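Local coordinates for protein 2-hydroxy-3-oxopropionate reductase (Polaromonas sp. JS666, PDB 4DLL) that probably reduces 2-hydroxy-3-oxopropionate (tartronate semialdehyde) to glycerate with a nicotinamide cofactor held by a Rossmann-type domain, at residues A[57-62]-A[75-80]. Residues are numbered along the deposited sequence; the frame is centred on the assembly and turned at random.
Sequences LQVWNR and ATIHEQ. With SO4 (sulfate ion), chain C.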
ATOM      1  N   LEU A  57     -24.605 -15.802  23.429  1.00 37.31           N
ATOM      2  CA  LEU A  57     -23.197 -15.558  23.629  1.00 36.89           C
ATOM      3  C   LEU A  57     -22.768 -15.744  25.063  1.00 36.39           C
ATOM      4  O   LEU A  57     -23.368 -15.139  25.955  1.00 35.73           O
ATOM      5  CB  LEU A  57     -22.884 -14.126  23.170  1.00 36.40           C
ATOM      6  CG  LEU A  57     -21.412 -13.718  23.219  1.00 34.57           C
ATOM      7  CD1 LEU A  57     -20.584 -14.548  22.207  1.00 30.83           C
ATOM      8  CD2 LEU A  57     -21.282 -12.183  23.008  1.00 30.43           C
ATOM      9  N   GLN A  58     -21.737 -16.576  25.264  1.00 36.16           N
ATOM     10  CA  GLN A  58     -21.059 -16.708  26.558  1.00 35.53           C
ATOM     11  C   GLN A  58     -19.678 -16.120  26.410  1.00 35.52           C
ATOM     12  O   GLN A  58     -19.082 -16.194  25.341  1.00 34.86           O
ATOM     13  CB  GLN A  58     -20.890 -18.175  26.989  1.00 35.09           C
ATOM     14  CG  GLN A  58     -22.066 -19.144  26.756  1.00 39.26           C
ATOM     15  CD  GLN A  58     -23.363 -18.714  27.469  1.00 41.90           C
ATOM     16  OE1 GLN A  58     -23.350 -18.286  28.650  1.00 41.02           O
ATOM     17  NE2 GLN A  58     -24.479 -18.808  26.750  1.00 38.85           N
ATOM     18  N   VAL A  59     -19.159 -15.563  27.493  1.00 34.95           N
ATOM     19  CA  VAL A  59     -17.900 -14.885  27.481  1.00 36.27           C
ATOM     20  C   VAL A  59     -17.082 -15.266  28.715  1.00 36.54           C
ATOM     21  O   VAL A  59     -17.633 -15.392  29.774  1.00 37.78           O
ATOM     22  CB  VAL A  59     -18.112 -13.327  27.527  1.00 36.52           C
ATOM     23  CG1 VAL A  59     -16.751 -12.599  27.548  1.00 35.86           C
ATOM     24  CG2 VAL A  59     -18.939 -12.835  26.358  1.00 36.51           C
ATOM     25  N   TRP A  60     -15.782 -15.462  28.575  1.00 36.88           N
ATOM     26  CA  TRP A  60     -14.868 -15.427  29.703  1.00 36.87           C
ATOM     27  C   TRP A  60     -13.848 -14.340  29.355  1.00 38.28           C
ATOM     28  O   TRP A  60     -13.379 -14.275  28.230  1.00 38.10           O
ATOM     29  CB  TRP A  60     -14.184 -16.788  29.887  1.00 37.14           C
ATOM     30  CG  TRP A  60     -13.063 -16.713  30.845  1.00 36.48           C
ATOM     31  CD1 TRP A  60     -13.146 -16.746  32.222  1.00 34.21           C
ATOM     32  CD2 TRP A  60     -11.680 -16.519  30.524  1.00 38.43           C
ATOM     33  NE1 TRP A  60     -11.888 -16.581  32.771  1.00 37.08           N
ATOM     34  CE2 TRP A  60     -10.970 -16.450  31.760  1.00 38.22           C
ATOM     35  CE3 TRP A  60     -10.969 -16.397  29.320  1.00 36.95           C
ATOM     36  CZ2 TRP A  60      -9.575 -16.292  31.820  1.00 37.77           C
ATOM     37  CZ3 TRP A  60      -9.590 -16.247  29.376  1.00 37.45           C
ATOM     38  CH2 TRP A  60      -8.901 -16.185  30.628  1.00 40.33           C
ATOM     39  N   ASN A  61     -13.534 -13.439  30.275  1.00 38.57           N
ATOM     40  CA  ASN A  61     -12.588 -12.405  29.942  1.00 39.33           C
ATOM     41  C   ASN A  61     -11.943 -11.883  31.238  1.00 39.75           C
ATOM     42  O   ASN A  61     -12.264 -12.390  32.290  1.00 39.45           O
ATOM     43  CB  ASN A  61     -13.241 -11.317  29.086  1.00 38.69           C
ATOM     44  CG  ASN A  61     -14.088 -10.358  29.894  1.00 40.50           C
ATOM     45  OD1 ASN A  61     -14.831 -10.755  30.772  1.00 39.86           O
ATOM     46  ND2 ASN A  61     -13.955  -9.086  29.613  1.00 40.27           N
ATOM     47  N   ARG A  62     -11.047 -10.906  31.128  1.00 40.39           N
ATOM     48  CA  ARG A  62     -10.180 -10.488  32.215  1.00 42.57           C
ATOM     49  C   ARG A  62     -10.414  -9.028  32.565  1.00 43.24           C
ATOM     50  O   ARG A  62      -9.761  -8.491  33.438  1.00 44.83           O
ATOM     51  CB  ARG A  62      -8.709 -10.694  31.809  1.00 43.22           C
ATOM     52  CG  ARG A  62      -8.348 -12.161  31.533  1.00 44.25           C
ATOM     53  CD  ARG A  62      -6.839 -12.370  31.161  1.00 48.02           C
ATOM     54  NE  ARG A  62      -6.551 -12.173  29.718  1.00 49.60           N
ATOM     55  CZ  ARG A  62      -7.445 -12.306  28.741  1.00 47.17           C
ATOM     56  NH1 ARG A  62      -8.690 -12.672  29.024  1.00 45.03           N
ATOM     57  NH2 ARG A  62      -7.085 -12.057  27.491  1.00 46.42           N
ATOM     58  N   ALA A  75     -24.911 -11.115  26.745  1.00 48.13           N
ATOM     59  CA  ALA A  75     -23.909 -12.146  26.977  1.00 47.34           C
ATOM     60  C   ALA A  75     -23.864 -12.624  28.440  1.00 47.35           C
ATOM     61  O   ALA A  75     -24.036 -11.820  29.348  1.00 46.93           O
ATOM     62  CB  ALA A  75     -22.539 -11.622  26.538  1.00 47.12           C
ATOM     63  N   THR A  76     -23.613 -13.914  28.657  1.00 46.54           N
ATOM     64  CA  THR A  76     -23.412 -14.439  29.988  1.00 47.32           C
ATOM     65  C   THR A  76     -21.907 -14.514  30.278  1.00 46.92           C
ATOM     66  O   THR A  76     -21.152 -15.176  29.557  1.00 46.35           O
ATOM     67  CB  THR A  76     -24.018 -15.874  30.165  1.00 47.69           C
ATOM     68  OG1 THR A  76     -25.364 -15.903  29.686  1.00 49.30           O
ATOM     69  CG2 THR A  76     -23.986 -16.318  31.665  1.00 48.21           C
ATOM     70  N   ILE A  77     -21.477 -13.877  31.356  1.00 46.55           N
ATOM     71  CA  ILE A  77     -20.067 -13.891  31.706  1.00 46.18           C
ATOM     72  C   ILE A  77     -19.771 -15.013  32.703  1.00 46.12           C
ATOM     73  O   ILE A  77     -20.554 -15.251  33.600  1.00 47.54           O
ATOM     74  CB  ILE A  77     -19.635 -12.529  32.226  1.00 45.76           C
ATOM     75  CG1 ILE A  77     -20.307 -11.393  31.425  1.00 46.67           C
ATOM     76  CG2 ILE A  77     -18.130 -12.381  32.271  1.00 45.00           C
ATOM     77  CD1 ILE A  77     -20.035 -11.270  29.945  1.00 44.82           C
ATOM     78  N   HIS A  78     -18.660 -15.722  32.541  1.00 45.72           N
ATOM     79  CA  HIS A  78     -18.263 -16.767  33.495  1.00 45.50           C
ATOM     80  C   HIS A  78     -16.925 -16.420  34.136  1.00 45.85           C
ATOM     81  O   HIS A  78     -16.087 -15.758  33.517  1.00 45.96           O
ATOM     82  CB  HIS A  78     -18.233 -18.127  32.810  1.00 44.87           C
ATOM     83  CG  HIS A  78     -19.517 -18.459  32.130  1.00 46.17           C
ATOM     84  ND1 HIS A  78     -20.405 -19.387  32.632  1.00 47.92           N
ATOM     85  CD2 HIS A  78     -20.102 -17.940  31.019  1.00 46.94           C
ATOM     86  CE1 HIS A  78     -21.467 -19.451  31.842  1.00 48.09           C
ATOM     87  NE2 HIS A  78     -21.310 -18.578  30.857  1.00 47.23           N
ATOM     88  N   GLU A  79     -16.736 -16.823  35.386  1.00 46.19           N
ATOM     89  CA  GLU A  79     -15.458 -16.556  36.074  1.00 47.35           C
ATOM     90  C   GLU A  79     -14.332 -17.475  35.520  1.00 46.66           C
ATOM     91  O   GLU A  79     -13.193 -17.041  35.374  1.00 45.55           O
ATOM     92  CB  GLU A  79     -15.625 -16.674  37.615  1.00 47.81           C
ATOM     93  CG  GLU A  79     -14.350 -16.411  38.459  1.00 51.57           C
ATOM     94  CD  GLU A  79     -13.880 -14.949  38.444  1.00 57.15           C
ATOM     95  OE1 GLU A  79     -14.594 -14.062  37.862  1.00 58.91           O
ATOM     96  OE2 GLU A  79     -12.781 -14.686  39.020  1.00 59.42           O
ATOM     97  N   GLN A  80     -14.689 -18.725  35.192  1.00 47.22           N
ATOM     98  CA  GLN A  80     -13.754 -19.739  34.656  1.00 47.75           C
ATOM     99  C   GLN A  80     -14.075 -20.016  33.182  1.00 46.88           C
ATOM    100  O   GLN A  80     -15.241 -20.189  32.806  1.00 46.38           O
ATOM    101  CB  GLN A  80     -13.860 -21.048  35.447  1.00 48.36           C
ATOM    102  CG  GLN A  80     -13.172 -21.060  36.800  1.00 51.91           C
ATOM    103  CD  GLN A  80     -13.531 -22.313  37.594  1.00 59.46           C
ATOM    104  OE1 GLN A  80     -14.221 -23.221  37.101  1.00 61.74           O
ATOM    105  NE2 GLN A  80     -13.068 -22.368  38.837  1.00 62.77           N
TER
HETATM  106  S   SO4 C 401     -10.033  -9.175  27.736  1.00 47.30           S
HETATM  107  O1  SO4 C 401      -9.515  -9.287  26.371  1.00 45.86           O
HETATM  108  O2  SO4 C 401     -11.166  -8.249  27.643  1.00 43.92           O
HETATM  109  O3  SO4 C 401     -10.339 -10.497  28.301  1.00 44.88           O
HETATM  110  O4  SO4 C 401      -9.008  -8.602  28.594  1.00 47.70           O
HETATM  111  O   HOH W   1     -14.619 -13.675  33.298  1.00 46.53           O
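V59 uses both its backbone N and O on one edge, toward the parallel strand 76-78: its N donates to T76 O (2.9 Å) and its O accepts from H78 N, while T76 N reaches L57 O. The tight part lies on the V59 face. There the CD1 tip of I77 rests on V59 CB (3.7 Å), and A75 CB touches both V59 CG2 and L57 CD2 (3.8 Å each). The face of Q58, T76 and H78 is more polar, and T76 is exposed. Q58, bent at chi2 (-59°), brings its amide OE1 to the edge of the H78 ring, in the ring plane, where NE2 donates a nearly straight bond (174°) to an OE1 lone pair; amide and ring stand 65° apart. Replacing H78 by an alanine would probably leave Q58 OE1 without this donor and its amide freer to turn. Toward the C-terminal ends a water links N61 N to H78 O, and W60 NE1 makes only a weak bond to E79 O (2.9 Å). R62 N and T39 N hold a sulfate, possibly where a cofactor phosphate would lie. Helix 64-71, the beta-alpha-beta crossover, packs L70 on V59 and I77; helix 81-85 backs W60 and H78, and strand 33-37 flanks strand 56-60, leaving 76-78 outermost in the chain's sheet.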